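Metallo-beta-lactamase (Chryseobacterium indologenes, PDB 3L6N) hydrolyses the beta-lactam ring of penicillins, cephalosporins and carbapenems as a zinc-dependent class B beta-lactamase, conferring resistance to these antibiotics. Local coordinates at residues I93-T98 with T112-I117; K12-I17 with P149-L154; D133-G138 with K187-K192; Y35-K40 with H65-V70; V2-I7 with K19-F24. All blocks are in the same frame, centred on the assembly; numbering follows the deposited sequence.

Interaction 1: I93-T98 with T112-I117; sequences IKTYAT and TSTEII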
# COMPACT_ATOMS: atom_id res chain seq x y z
N ILE A 93 -5.60 -11.39 13.63
CA ILE A 93 -6.02 -10.71 12.40
C ILE A 93 -5.21 -11.31 11.26
O ILE A 93 -3.98 -11.31 11.29
CB ILE A 93 -5.78 -9.19 12.50
CG1 ILE A 93 -6.66 -8.58 13.61
CG2 ILE A 93 -6.04 -8.49 11.14
CD1 ILE A 93 -6.25 -7.19 14.02
N LYS A 94 -5.92 -11.84 10.26
CA LYS A 94 -5.29 -12.43 9.10
C LYS A 94 -4.40 -11.41 8.37
O LYS A 94 -4.82 -10.28 8.12
CB LYS A 94 -6.34 -12.98 8.15
CG LYS A 94 -7.07 -14.20 8.68
CD LYS A 94 -7.94 -14.81 7.62
CE LYS A 94 -8.52 -16.13 8.10
NZ LYS A 94 -9.36 -16.75 7.04
N THR A 95 -3.18 -11.82 8.07
CA THR A 95 -2.27 -10.98 7.29
C THR A 95 -1.94 -11.67 5.98
O THR A 95 -1.85 -12.91 5.91
CB THR A 95 -0.97 -10.71 8.06
OG1 THR A 95 -0.40 -11.95 8.49
CG2 THR A 95 -1.26 -9.83 9.27
N TYR A 96 -1.73 -10.85 4.95
CA TYR A 96 -1.59 -11.33 3.58
C TYR A 96 -0.37 -10.72 2.92
O TYR A 96 -0.19 -9.49 2.92
CB TYR A 96 -2.82 -10.96 2.75
CG TYR A 96 -4.10 -11.67 3.14
CD1 TYR A 96 -4.84 -11.25 4.24
CD2 TYR A 96 -4.58 -12.73 2.38
CE1 TYR A 96 -6.02 -11.89 4.60
CE2 TYR A 96 -5.77 -13.38 2.73
CZ TYR A 96 -6.47 -12.94 3.84
OH TYR A 96 -7.64 -13.57 4.20
N ALA A 97 0.47 -11.58 2.34
CA ALA A 97 1.63 -11.14 1.58
C ALA A 97 1.92 -12.17 0.52
O ALA A 97 1.53 -13.34 0.65
CB ALA A 97 2.86 -10.97 2.49
N THR A 98 2.60 -11.76 -0.54
CA THR A 98 3.05 -12.73 -1.54
C THR A 98 4.18 -13.59 -0.98
O THR A 98 4.83 -13.24 0.01
CB THR A 98 3.60 -12.04 -2.80
OG1 THR A 98 4.75 -11.27 -2.44
CG2 THR A 98 2.55 -11.15 -3.46
N THR A 112 6.28 -12.89 9.16
CA THR A 112 5.69 -13.15 7.85
C THR A 112 4.16 -13.19 7.96
O THR A 112 3.61 -13.24 9.07
CB THR A 112 6.20 -14.46 7.28
OG1 THR A 112 6.05 -15.51 8.26
CG2 THR A 112 7.68 -14.33 6.89
N SER A 113 3.49 -13.18 6.81
CA SER A 113 2.03 -13.23 6.78
C SER A 113 1.52 -14.63 7.14
O SER A 113 2.27 -15.61 7.07
CB SER A 113 1.49 -12.83 5.41
OG SER A 113 1.79 -13.83 4.45
N THR A 114 0.25 -14.71 7.52
CA THR A 114 -0.36 -16.02 7.80
C THR A 114 -1.09 -16.56 6.57
O THR A 114 -1.39 -17.76 6.51
CB THR A 114 -1.28 -15.98 9.03
OG1 THR A 114 -2.29 -14.98 8.85
CG2 THR A 114 -0.48 -15.69 10.29
N GLU A 115 -1.38 -15.69 5.61
CA GLU A 115 -2.00 -16.09 4.35
C GLU A 115 -1.15 -15.64 3.17
O GLU A 115 -0.51 -14.59 3.22
CB GLU A 115 -3.42 -15.50 4.20
CG GLU A 115 -4.21 -15.29 5.49
CD GLU A 115 -4.51 -16.57 6.24
OE1 GLU A 115 -4.38 -16.58 7.49
OE2 GLU A 115 -4.89 -17.57 5.58
N ILE A 116 -1.19 -16.41 2.09
CA ILE A 116 -0.39 -16.14 0.91
C ILE A 116 -1.23 -15.57 -0.22
O ILE A 116 -2.21 -16.19 -0.66
CB ILE A 116 0.33 -17.43 0.40
CG1 ILE A 116 1.06 -18.13 1.55
CG2 ILE A 116 1.24 -17.13 -0.81
CD1 ILE A 116 2.04 -17.27 2.29
N ILE A 117 -0.84 -14.40 -0.70
CA ILE A 117 -1.56 -13.73 -1.78
C ILE A 117 -1.46 -14.51 -3.09
O ILE A 117 -0.38 -14.92 -3.51
CB ILE A 117 -1.06 -12.28 -2.01
CG1 ILE A 117 -1.39 -11.42 -0.78
CG2 ILE A 117 -1.64 -11.68 -3.31
CD1 ILE A 117 -0.81 -10.01 -0.85
O HOH W 1 -2.94 -13.78 11.32
O HOH W 2 -7.66 -18.00 5.40

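Interaction 2: K12-I17 with P149-L154; sequences KNNLHI and PKYNVL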
# COMPACT_ATOMS: atom_id res chain seq x y z
N LYS A 12 -16.49 6.54 -2.88
CA LYS A 12 -17.74 5.75 -2.80
C LYS A 12 -17.94 5.05 -1.44
O LYS A 12 -18.07 3.82 -1.36
CB LYS A 12 -17.87 4.77 -3.97
CG LYS A 12 -17.91 5.42 -5.35
CD LYS A 12 -18.33 4.35 -6.35
CE LYS A 12 -17.93 4.68 -7.76
NZ LYS A 12 -18.33 3.54 -8.64
N ASN A 13 -17.91 5.85 -0.37
CA ASN A 13 -18.28 5.43 0.98
C ASN A 13 -17.19 4.63 1.71
O ASN A 13 -16.82 4.97 2.84
CB ASN A 13 -19.62 4.65 0.97
CG ASN A 13 -20.28 4.57 2.32
OD1 ASN A 13 -20.16 5.49 3.15
ND2 ASN A 13 -21.02 3.49 2.55
N ASN A 14 -16.67 3.60 1.05
CA ASN A 14 -15.92 2.56 1.76
C ASN A 14 -14.42 2.51 1.53
O ASN A 14 -13.69 1.97 2.39
CB ASN A 14 -16.51 1.17 1.48
CG ASN A 14 -17.79 0.91 2.26
OD1 ASN A 14 -18.24 1.75 3.05
ND2 ASN A 14 -18.40 -0.26 2.03
N LEU A 15 -13.95 3.05 0.41
CA LEU A 15 -12.52 3.01 0.10
C LEU A 15 -11.81 4.27 0.58
O LEU A 15 -12.10 5.39 0.12
CB LEU A 15 -12.28 2.79 -1.40
CG LEU A 15 -10.81 2.60 -1.79
CD1 LEU A 15 -10.21 1.35 -1.13
CD2 LEU A 15 -10.74 2.50 -3.30
N HIS A 16 -10.87 4.09 1.50
CA HIS A 16 -10.19 5.22 2.13
C HIS A 16 -8.71 5.24 1.84
O HIS A 16 -8.04 4.21 1.88
CB HIS A 16 -10.36 5.16 3.65
CG HIS A 16 -11.77 5.38 4.13
ND1 HIS A 16 -12.77 4.44 3.94
CD2 HIS A 16 -12.33 6.40 4.82
CE1 HIS A 16 -13.89 4.88 4.49
NE2 HIS A 16 -13.65 6.07 5.04
N ILE A 17 -8.19 6.44 1.55
CA ILE A 17 -6.76 6.72 1.52
C ILE A 17 -6.42 7.21 2.91
O ILE A 17 -7.14 8.04 3.43
CB ILE A 17 -6.43 7.84 0.52
CG1 ILE A 17 -6.85 7.43 -0.89
CG2 ILE A 17 -4.94 8.22 0.59
CD1 ILE A 17 -7.35 8.61 -1.73
N PRO A 149 -11.97 -2.66 -8.51
CA PRO A 149 -12.77 -2.50 -9.74
C PRO A 149 -14.04 -1.68 -9.58
O PRO A 149 -14.41 -0.95 -10.51
CB PRO A 149 -13.09 -3.94 -10.15
CG PRO A 149 -12.86 -4.78 -8.95
CD PRO A 149 -11.77 -4.08 -8.17
N LYS A 150 -14.69 -1.78 -8.42
CA LYS A 150 -15.91 -1.02 -8.17
C LYS A 150 -15.67 0.47 -7.87
O LYS A 150 -16.62 1.27 -7.87
CB LYS A 150 -16.73 -1.68 -7.05
CG LYS A 150 -17.00 -3.18 -7.27
CD LYS A 150 -17.86 -3.46 -8.51
CE LYS A 150 -18.58 -4.79 -8.38
NZ LYS A 150 -19.59 -4.99 -9.47
N TYR A 151 -14.41 0.84 -7.64
CA TYR A 151 -14.03 2.21 -7.31
C TYR A 151 -13.21 2.89 -8.39
O TYR A 151 -13.02 4.11 -8.35
CB TYR A 151 -13.25 2.22 -5.98
CG TYR A 151 -14.06 1.67 -4.84
CD1 TYR A 151 -14.07 0.31 -4.54
CD2 TYR A 151 -14.84 2.52 -4.06
CE1 TYR A 151 -14.83 -0.20 -3.49
CE2 TYR A 151 -15.59 2.03 -3.01
CZ TYR A 151 -15.59 0.67 -2.73
OH TYR A 151 -16.35 0.19 -1.70
N ASN A 152 -12.73 2.10 -9.35
CA ASN A 152 -11.79 2.56 -10.39
C ASN A 152 -10.55 3.22 -9.80
O ASN A 152 -10.04 4.20 -10.33
CB ASN A 152 -12.48 3.45 -11.43
CG ASN A 152 -13.37 2.66 -12.36
OD1 ASN A 152 -13.11 1.49 -12.67
ND2 ASN A 152 -14.44 3.29 -12.83
N VAL A 153 -10.07 2.66 -8.70
CA VAL A 153 -8.88 3.18 -8.03
C VAL A 153 -7.80 2.12 -8.03
O VAL A 153 -8.07 0.97 -7.72
CB VAL A 153 -9.20 3.60 -6.56
CG1 VAL A 153 -7.92 3.91 -5.79
CG2 VAL A 153 -10.14 4.79 -6.53
N LEU A 154 -6.58 2.52 -8.39
CA LEU A 154 -5.43 1.65 -8.29
C LEU A 154 -4.53 2.12 -7.17
O LEU A 154 -4.11 3.28 -7.16
CB LEU A 154 -4.62 1.64 -9.58
CG LEU A 154 -3.46 0.64 -9.57
CD1 LEU A 154 -3.97 -0.80 -9.71
CD2 LEU A 154 -2.46 0.97 -10.68
O HOH W 3 -19.02 1.49 -2.68

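Interaction 3: D133-G138 with K187-K192; sequences DFLGEG and KAKYSK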
# COMPACT_ATOMS: atom_id res chain seq x y z
N ASP A 133 -2.10 -7.37 -7.89
CA ASP A 133 -1.41 -7.69 -9.15
C ASP A 133 0.10 -7.51 -9.03
O ASP A 133 0.58 -6.52 -8.48
CB ASP A 133 -1.91 -6.79 -10.28
CG ASP A 133 -3.10 -7.38 -11.03
OD1 ASP A 133 -4.04 -6.61 -11.33
OD2 ASP A 133 -3.09 -8.59 -11.34
N PHE A 134 0.85 -8.47 -9.58
CA PHE A 134 2.28 -8.29 -9.76
C PHE A 134 2.55 -7.98 -11.23
O PHE A 134 2.31 -8.82 -12.10
CB PHE A 134 3.06 -9.53 -9.31
CG PHE A 134 4.54 -9.39 -9.49
CD1 PHE A 134 5.26 -8.58 -8.62
CD2 PHE A 134 5.20 -10.02 -10.54
CE1 PHE A 134 6.63 -8.42 -8.79
CE2 PHE A 134 6.56 -9.87 -10.71
CZ PHE A 134 7.28 -9.07 -9.83
N LEU A 135 3.03 -6.77 -11.49
CA LEU A 135 3.22 -6.31 -12.88
C LEU A 135 4.69 -6.39 -13.30
O LEU A 135 5.03 -6.11 -14.46
CB LEU A 135 2.71 -4.88 -13.05
CG LEU A 135 1.22 -4.63 -12.75
CD1 LEU A 135 0.96 -3.14 -12.60
CD2 LEU A 135 0.32 -5.26 -13.82
N GLY A 136 5.55 -6.76 -12.36
CA GLY A 136 6.99 -6.71 -12.60
C GLY A 136 7.73 -5.97 -11.51
O GLY A 136 7.12 -5.33 -10.64
N GLU A 137 9.05 -6.06 -11.55
CA GLU A 137 9.92 -5.42 -10.58
C GLU A 137 10.05 -3.93 -10.81
O GLU A 137 9.91 -3.45 -11.94
CB GLU A 137 11.31 -6.08 -10.60
CG GLU A 137 11.23 -7.60 -10.44
CD GLU A 137 12.57 -8.26 -10.18
OE1 GLU A 137 13.57 -7.55 -9.95
OE2 GLU A 137 12.61 -9.51 -10.19
N GLY A 138 10.33 -3.19 -9.75
CA GLY A 138 10.49 -1.75 -9.86
C GLY A 138 11.16 -1.14 -8.66
O GLY A 138 12.38 -1.25 -8.50
N LYS A 187 0.47 1.31 -16.94
CA LYS A 187 -0.16 2.37 -17.73
C LYS A 187 -1.10 1.80 -18.79
O LYS A 187 -2.18 2.35 -19.05
CB LYS A 187 0.93 3.25 -18.36
CG LYS A 187 0.47 4.37 -19.28
CD LYS A 187 1.68 5.10 -19.86
CE LYS A 187 1.25 6.12 -20.91
NZ LYS A 187 2.41 6.86 -21.49
N ALA A 188 -0.69 0.68 -19.38
CA ALA A 188 -1.47 0.01 -20.42
C ALA A 188 -2.64 -0.80 -19.85
O ALA A 188 -3.70 -0.90 -20.48
CB ALA A 188 -0.57 -0.88 -21.26
N LYS A 189 -2.45 -1.36 -18.66
CA LYS A 189 -3.44 -2.25 -18.05
C LYS A 189 -4.58 -1.53 -17.33
O LYS A 189 -5.72 -1.99 -17.36
CB LYS A 189 -2.75 -3.23 -17.10
CG LYS A 189 -3.68 -4.26 -16.49
CD LYS A 189 -2.93 -5.37 -15.78
CE LYS A 189 -3.90 -6.37 -15.18
NZ LYS A 189 -3.28 -7.70 -14.97
N TYR A 190 -4.28 -0.41 -16.68
CA TYR A 190 -5.28 0.28 -15.85
C TYR A 190 -5.73 1.61 -16.44
O TYR A 190 -5.68 2.66 -15.78
CB TYR A 190 -4.78 0.45 -14.41
CG TYR A 190 -4.42 -0.86 -13.77
CD1 TYR A 190 -3.09 -1.21 -13.59
CD2 TYR A 190 -5.41 -1.77 -13.37
CE1 TYR A 190 -2.74 -2.40 -13.02
CE2 TYR A 190 -5.07 -2.99 -12.79
CZ TYR A 190 -3.73 -3.29 -12.62
OH TYR A 190 -3.33 -4.46 -12.06
N SER A 191 -6.17 1.55 -17.69
CA SER A 191 -6.76 2.70 -18.36
C SER A 191 -8.07 3.12 -17.69
O SER A 191 -8.42 4.30 -17.69
CB SER A 191 -6.98 2.40 -19.86
OG SER A 191 -7.68 1.18 -20.04
N LYS A 192 -8.78 2.16 -17.09
CA LYS A 192 -10.04 2.43 -16.38
C LYS A 192 -9.85 3.18 -15.05
O LYS A 192 -10.80 3.73 -14.50
CB LYS A 192 -10.84 1.15 -16.14
CG LYS A 192 -11.52 0.56 -17.37
CD LYS A 192 -12.48 -0.54 -16.96
CE LYS A 192 -12.90 -1.39 -18.15
NZ LYS A 192 -13.93 -2.40 -17.76
O HOH W 4 -4.05 -9.57 -13.53

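Interaction 4: Y35-K40 with H65-V70; sequences YLVTKK and HNLPVV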
# COMPACT_ATOMS: atom_id res chain seq x y z
N TYR A 35 -7.42 1.83 3.30
CA TYR A 35 -8.24 0.80 3.91
C TYR A 35 -9.61 0.71 3.28
O TYR A 35 -10.11 1.67 2.72
CB TYR A 35 -8.30 0.94 5.44
CG TYR A 35 -9.12 2.07 6.05
CD1 TYR A 35 -10.52 2.02 6.08
CD2 TYR A 35 -8.49 3.15 6.67
CE1 TYR A 35 -11.29 3.04 6.70
CE2 TYR A 35 -9.23 4.17 7.27
CZ TYR A 35 -10.61 4.11 7.29
OH TYR A 35 -11.32 5.11 7.91
N LEU A 36 -10.21 -0.47 3.37
CA LEU A 36 -11.50 -0.72 2.71
C LEU A 36 -12.49 -1.23 3.74
O LEU A 36 -12.25 -2.25 4.38
CB LEU A 36 -11.32 -1.73 1.57
CG LEU A 36 -12.55 -2.14 0.75
CD1 LEU A 36 -13.18 -0.97 0.03
CD2 LEU A 36 -12.12 -3.24 -0.23
N VAL A 37 -13.60 -0.51 3.91
CA VAL A 37 -14.65 -0.92 4.84
C VAL A 37 -15.48 -1.98 4.14
O VAL A 37 -15.84 -1.80 2.99
CB VAL A 37 -15.56 0.25 5.20
CG1 VAL A 37 -16.65 -0.22 6.14
CG2 VAL A 37 -14.73 1.35 5.89
N THR A 38 -15.73 -3.10 4.82
CA THR A 38 -16.58 -4.16 4.27
C THR A 38 -17.62 -4.52 5.31
O THR A 38 -17.51 -4.12 6.46
CB THR A 38 -15.78 -5.45 3.88
OG1 THR A 38 -15.68 -6.34 5.00
CG2 THR A 38 -14.36 -5.12 3.36
N LYS A 39 -18.63 -5.28 4.91
CA LYS A 39 -19.66 -5.73 5.85
C LYS A 39 -19.14 -6.62 6.98
O LYS A 39 -19.80 -6.76 8.02
CB LYS A 39 -20.78 -6.46 5.09
CG LYS A 39 -21.62 -5.57 4.21
CD LYS A 39 -22.65 -6.42 3.46
CE LYS A 39 -23.89 -5.63 3.12
NZ LYS A 39 -23.65 -4.58 2.09
N LYS A 40 -17.95 -7.20 6.80
CA LYS A 40 -17.36 -8.09 7.79
C LYS A 40 -16.13 -7.50 8.47
O LYS A 40 -15.39 -8.21 9.16
CB LYS A 40 -17.02 -9.45 7.16
CG LYS A 40 -18.24 -10.25 6.73
CD LYS A 40 -18.96 -10.87 7.92
CE LYS A 40 -20.39 -11.29 7.57
NZ LYS A 40 -20.45 -12.25 6.43
N HIS A 65 -16.13 3.61 12.23
CA HIS A 65 -16.95 2.66 11.47
C HIS A 65 -17.65 1.60 12.30
O HIS A 65 -18.47 0.85 11.76
CB HIS A 65 -16.08 1.97 10.41
CG HIS A 65 -15.37 2.93 9.51
ND1 HIS A 65 -16.02 3.71 8.58
CD2 HIS A 65 -14.05 3.23 9.40
CE1 HIS A 65 -15.14 4.45 7.94
NE2 HIS A 65 -13.94 4.17 8.41
N ASN A 66 -17.34 1.55 13.59
CA ASN A 66 -17.87 0.51 14.49
C ASN A 66 -17.48 -0.90 14.06
O ASN A 66 -18.19 -1.89 14.34
CB ASN A 66 -19.39 0.66 14.64
CG ASN A 66 -19.88 0.24 16.01
OD1 ASN A 66 -19.09 -0.07 16.89
ND2 ASN A 66 -21.20 0.26 16.20
N LEU A 67 -16.34 -0.99 13.37
CA LEU A 67 -15.83 -2.24 12.83
C LEU A 67 -14.37 -2.45 13.18
O LEU A 67 -13.61 -1.49 13.29
CB LEU A 67 -16.02 -2.28 11.32
CG LEU A 67 -17.47 -2.48 10.86
CD1 LEU A 67 -17.62 -2.09 9.40
CD2 LEU A 67 -17.93 -3.91 11.09
N PRO A 68 -13.97 -3.72 13.34
CA PRO A 68 -12.59 -4.08 13.60
C PRO A 68 -11.82 -4.22 12.29
O PRO A 68 -12.43 -4.37 11.22
CB PRO A 68 -12.73 -5.45 14.26
CG PRO A 68 -13.91 -6.06 13.60
CD PRO A 68 -14.86 -4.90 13.35
N VAL A 69 -10.50 -4.14 12.38
CA VAL A 69 -9.64 -4.57 11.27
C VAL A 69 -9.64 -6.10 11.24
O VAL A 69 -9.35 -6.75 12.25
CB VAL A 69 -8.21 -4.04 11.43
CG1 VAL A 69 -7.29 -4.63 10.36
CG2 VAL A 69 -8.21 -2.52 11.34
N VAL A 70 -9.97 -6.66 10.08
CA VAL A 70 -10.07 -8.11 9.93
C VAL A 70 -9.06 -8.71 8.96
O VAL A 70 -8.95 -9.93 8.88
CB VAL A 70 -11.52 -8.57 9.60
CG1 VAL A 70 -12.48 -8.10 10.70
CG2 VAL A 70 -11.97 -8.09 8.21

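Interaction 5: V2-I7 with K19-F24; sequences VKDFVI and KTFGVF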
# COMPACT_ATOMS: atom_id res chain seq x y z
N VAL A 2 0.84 11.10 19.30
CA VAL A 2 -0.14 12.03 18.74
C VAL A 2 -0.76 11.46 17.46
O VAL A 2 -0.06 10.87 16.64
CB VAL A 2 0.44 13.45 18.48
CG1 VAL A 2 0.93 14.04 19.79
CG2 VAL A 2 1.56 13.44 17.41
N LYS A 3 -2.08 11.61 17.35
CA LYS A 3 -2.82 11.11 16.18
C LYS A 3 -2.68 12.10 15.03
O LYS A 3 -3.56 12.93 14.79
CB LYS A 3 -4.30 10.89 16.51
CG LYS A 3 -4.54 9.81 17.53
CD LYS A 3 -6.03 9.63 17.79
CE LYS A 3 -6.64 10.84 18.49
NZ LYS A 3 -6.18 10.98 19.91
N ASP A 4 -1.55 12.01 14.33
CA ASP A 4 -1.25 12.93 13.24
C ASP A 4 -1.54 12.31 11.88
O ASP A 4 -1.35 12.94 10.85
CB ASP A 4 0.22 13.38 13.31
CG ASP A 4 1.20 12.24 13.13
OD1 ASP A 4 2.36 12.51 12.73
OD2 ASP A 4 0.82 11.08 13.37
N PHE A 5 -2.00 11.06 11.87
CA PHE A 5 -2.39 10.45 10.60
C PHE A 5 -3.68 11.08 10.06
O PHE A 5 -4.49 11.63 10.80
CB PHE A 5 -2.47 8.91 10.68
CG PHE A 5 -3.27 8.39 11.83
CD1 PHE A 5 -4.64 8.23 11.72
CD2 PHE A 5 -2.64 8.05 13.03
CE1 PHE A 5 -5.39 7.74 12.80
CE2 PHE A 5 -3.39 7.55 14.11
CZ PHE A 5 -4.76 7.40 13.98
N VAL A 6 -3.83 11.02 8.74
CA VAL A 6 -4.89 11.70 8.03
C VAL A 6 -5.71 10.67 7.26
O VAL A 6 -5.16 9.95 6.41
CB VAL A 6 -4.31 12.76 7.05
CG1 VAL A 6 -5.40 13.41 6.19
CG2 VAL A 6 -3.54 13.83 7.82
N ILE A 7 -6.99 10.57 7.58
CA ILE A 7 -7.89 9.73 6.79
C ILE A 7 -8.63 10.66 5.85
O ILE A 7 -9.32 11.58 6.29
CB ILE A 7 -8.87 8.93 7.68
CG1 ILE A 7 -8.09 8.02 8.63
CG2 ILE A 7 -9.83 8.10 6.81
CD1 ILE A 7 -8.93 7.38 9.74
N LYS A 19 -2.99 8.66 5.34
CA LYS A 19 -1.58 9.08 5.27
C LYS A 19 -0.99 8.97 6.67
O LYS A 19 -1.63 9.37 7.63
CB LYS A 19 -1.47 10.55 4.82
CG LYS A 19 -2.00 10.88 3.45
CD LYS A 19 -1.74 12.36 3.10
CE LYS A 19 -0.25 12.67 2.95
NZ LYS A 19 0.38 12.23 1.65
N THR A 20 0.20 8.38 6.77
CA THR A 20 0.95 8.36 8.04
C THR A 20 2.34 8.94 7.83
O THR A 20 2.82 9.05 6.70
CB THR A 20 1.03 6.96 8.68
OG1 THR A 20 1.86 6.09 7.89
CG2 THR A 20 -0.36 6.35 8.84
N PHE A 21 2.96 9.34 8.94
CA PHE A 21 4.19 10.12 8.89
C PHE A 21 5.28 9.45 9.69
O PHE A 21 5.00 8.79 10.70
CB PHE A 21 3.93 11.51 9.46
CG PHE A 21 2.91 12.30 8.69
CD1 PHE A 21 1.56 12.26 9.03
CD2 PHE A 21 3.31 13.07 7.60
CE1 PHE A 21 0.62 12.97 8.29
CE2 PHE A 21 2.38 13.79 6.86
CZ PHE A 21 1.04 13.74 7.20
N GLY A 22 6.51 9.64 9.25
CA GLY A 22 7.68 9.17 10.00
C GLY A 22 8.84 10.11 9.79
O GLY A 22 8.98 10.69 8.72
N VAL A 23 9.67 10.25 10.82
CA VAL A 23 10.88 11.07 10.75
C VAL A 23 12.08 10.18 10.45
O VAL A 23 12.34 9.22 11.17
CB VAL A 23 11.13 11.87 12.05
CG1 VAL A 23 12.46 12.65 11.97
CG2 VAL A 23 9.98 12.82 12.33
N PHE A 24 12.80 10.52 9.39
CA PHE A 24 13.99 9.78 8.97
C PHE A 24 15.02 10.80 8.54
O PHE A 24 14.72 11.70 7.76
CB PHE A 24 13.66 8.80 7.83
CG PHE A 24 12.62 7.78 8.20
CD1 PHE A 24 11.28 7.99 7.87
CD2 PHE A 24 12.97 6.63 8.91
CE1 PHE A 24 10.30 7.07 8.25
CE2 PHE A 24 11.99 5.70 9.28
CZ PHE A 24 10.66 5.93 8.95
O HOH W 5 1.21 9.26 11.29

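Interaction 1: I93-T98 with T112-I117
Tyr96 and Glu115 sit side by side on adjacent parallel strands, the two ends of a beta-alpha-beta unit whose helix 99-107 links strand 94-97 to the outermost strand 115-116. The aliphatic part of Glu115 lies over one face of the Tyr96 ring: CG stands 3.8 Å from the ring centroid in a CH-pi contact, shifted toward the rim, while Phe73 also stacks with this ring. A bend at chi2 (-64°) turns the Glu115 carboxylate off the ring toward Lys94, and a water joins Lys94 NZ to Glu115 OE2. Beyond the pair, Ile117 CG1 packs on Tyr96 CB at 3.8 Å. The backbone ladder runs from Glu115 N to Thr95 O (2.8 Å), from Ala97 N to Glu115 O (3.3 Å) and from Ile117 N to Ala97 O (2.9 Å). Thr95 OG1, itself bonded to Asn89, accepts from Thr114 N at 3.0 Å. Glu115 O is gripped twice, Ala97 N and Ser113 OG reaching it from opposite faces of its carbonyl plane, the latter at 2.7 Å.

Interaction 2: K12-I17 with P149-L154
With CG anti to the carbonyl carbon (chi1 -60°), Tyr151 swings its ring toward Leu15, whose CG stands anti to the backbone N (chi1 -175°), with chi2 then directing CD2 to the base of the tyrosine. Leu15 CB rests above one ring face, 3.9 Å from the centroid in a CH-pi contact offset toward the rim, while Leu15 CD2 touches both Tyr151 CB (3.7 Å) and Val153 CB (3.8 Å). Lys12 O approaches the ring edge in its plane, 3.5 Å from Tyr151 CE2. The lysine's extended chain carries NZ to Lys150 O, a 2.9 Å hydrogen bond nearly in line with the carbonyl. A water donates to both Lys12 O and Tyr151 OH, and Glu128 takes the polar ends of Tyr151 and Asn14 through its two carboxylate oxygens. In the alpha-beta/beta-alpha sandwich of this superfamily, the contact brings together the two sheets: strand 15-24 belongs to one and strand 153-157 to the other, with Leu36 of strand 27-38 and Phe148 of strand 145-148 packed alongside.

Interaction 3: D133-G138 with K187-K192
The Tyr190 ring has the CG of its neighbour Lys189 over the centre of one face, and at its edge, in its plane, lie Asp133 OD1 and Leu135 CD1. The Asp133 carboxylate is turned 46° from the ring plane, with OD1 directed at the phenol. Tyr190 OH donates to Asp133 OD1 at 2.4 Å, a very short hydrogen bond whose exact length should be read with caution. On the CE1 side of the rim, Leu135 CD1 packs 3.8 Å from Tyr190 CE1. The other methyl of this leucine, CD2, touches Lys189 CD at 3.8 Å. Lys189 stretches alongside the tyrosine with CG anti to its backbone N (chi1 -176°) and the chain extended, which brings NZ to the second carboxylate oxygen. That salt bridge is long, 3.7 Å between Lys189 NZ and Asp133 OD2, and a water reinforces it by donating to OD2 and accepting from NZ. The contact ties the C-terminal end of helix 179-189 to the end of strand 128-133 and the loop that leads toward the zinc ligand His139. Val145 of the adjoining strand packs against Asp133, Leu135 and Tyr190, and Trp147 meets the tyrosine ring. The two carboxylate oxygens thus have separate partners, a phenol and an ammonium group with its water; both would be expected to favour the ionised aspartate.

Interaction 4: Y35-K40 with H65-V70
Val37 lays its CG2 methyl squarely over the His65 imidazole, 3.7 Å from the centroid and only 8° off the ring normal, a CH-pi contact between strand 27-38 and the last residue of helix 54-65. The place is within the N-terminal alpha/beta half of the metallo-beta-lactamase fold, where that helix turns through 65-68 into strand 69-73. At the edge of the imidazole, in its plane, Tyr35 OH meets His65 NE2 in a 2.8 Å hydrogen bond in which either partner could be the donor. The two rings come rim to rim, with planes at 77°, so neither covers the other. Tyr35 reaches this position because its CG lies between the backbone N and the carbonyl carbon (chi1 73°). His16 of strand 15-24 stacks on Tyr35 and also meets His65, completing an aromatic cluster. The second methyl of Val37, CG1, packs on Leu67 CD1 at 3.9 Å, the two side chains crossing at about a right angle. Thr38 closes an ST turn, its OG1 accepting from Lys40 N at 3.0 Å and bonding with Gly41 O as well. At the end of this turn, Lys40 O is approached by Val70 CG1 at 3.3 Å.

Interaction 5: V2-I7 with K19-F24
Lys19 pairs with Val6 across a two-stranded antiparallel hairpin, a hydrogen-bonded pair at the margin of the large N-terminal sheet. Its N donates to Val6 O at 2.7 Å and its O accepts from Val6 N at 3.0 Å, both donors lying in the plane of the carbonyl they meet. The side chain of Lys19 then leaves the contact, bent at chi3 and chi4 and with NZ bonded to Asn32. At Thr20 the CG2 methyl touches Phe5 CB at 3.8 Å, while OG1 bonds with the backbone N of Trp49. Phe21 follows on the same side of the strand as Lys19. Its ring turns an edge to segment 2-7: Asp4 O lies near the ring plane, 3.2 Å from Phe21 CE1, and Val6 CG2 stands near that plane too, 4.3 Å from the same CE1. Having CG between backbone N and carbonyl carbon (chi1 63°), Asp4 brings OD1 to within 3.8 Å of Phe21 CB. A water is hydrogen-bonded to Asp4 OD2 and accepts from Phe21 N at 2.9 Å, and OD2 is also bonded to Gln53. Direct backbone pairing thus gives way to a water bridge at Asp4, ahead of strand 6-7, and the backbone O of Asp4 faces the hydrogen rim of the phenylalanine, a placement that is probably weakly favourable electrostatically.

How the interactions relate
Interactions 1, 2, 4 and 5 all reach the large seven-stranded sheet, with interactions 1 and 5 at its two outermost strands, about 24 Å apart between centres. Those two rest on backbone ladders, parallel in one and antiparallel in the other; interaction 5 is a surface contact, whereas the remaining four are partly buried. Interactions 2 and 4 depend on side chains and share a meeting place where His16 touches both Tyr35 and His65; Ile7 of interaction 5 packs there too. Interaction 2 also joins interaction 3 where Leu154 of the second sheet packs on Tyr190 after helix 179-189. A methyl over an imidazole and a tyrosine-histidine hydrogen bond mark interaction 4, while a phenol-carboxylate hydrogen bond and a long salt bridge characterise interaction 3.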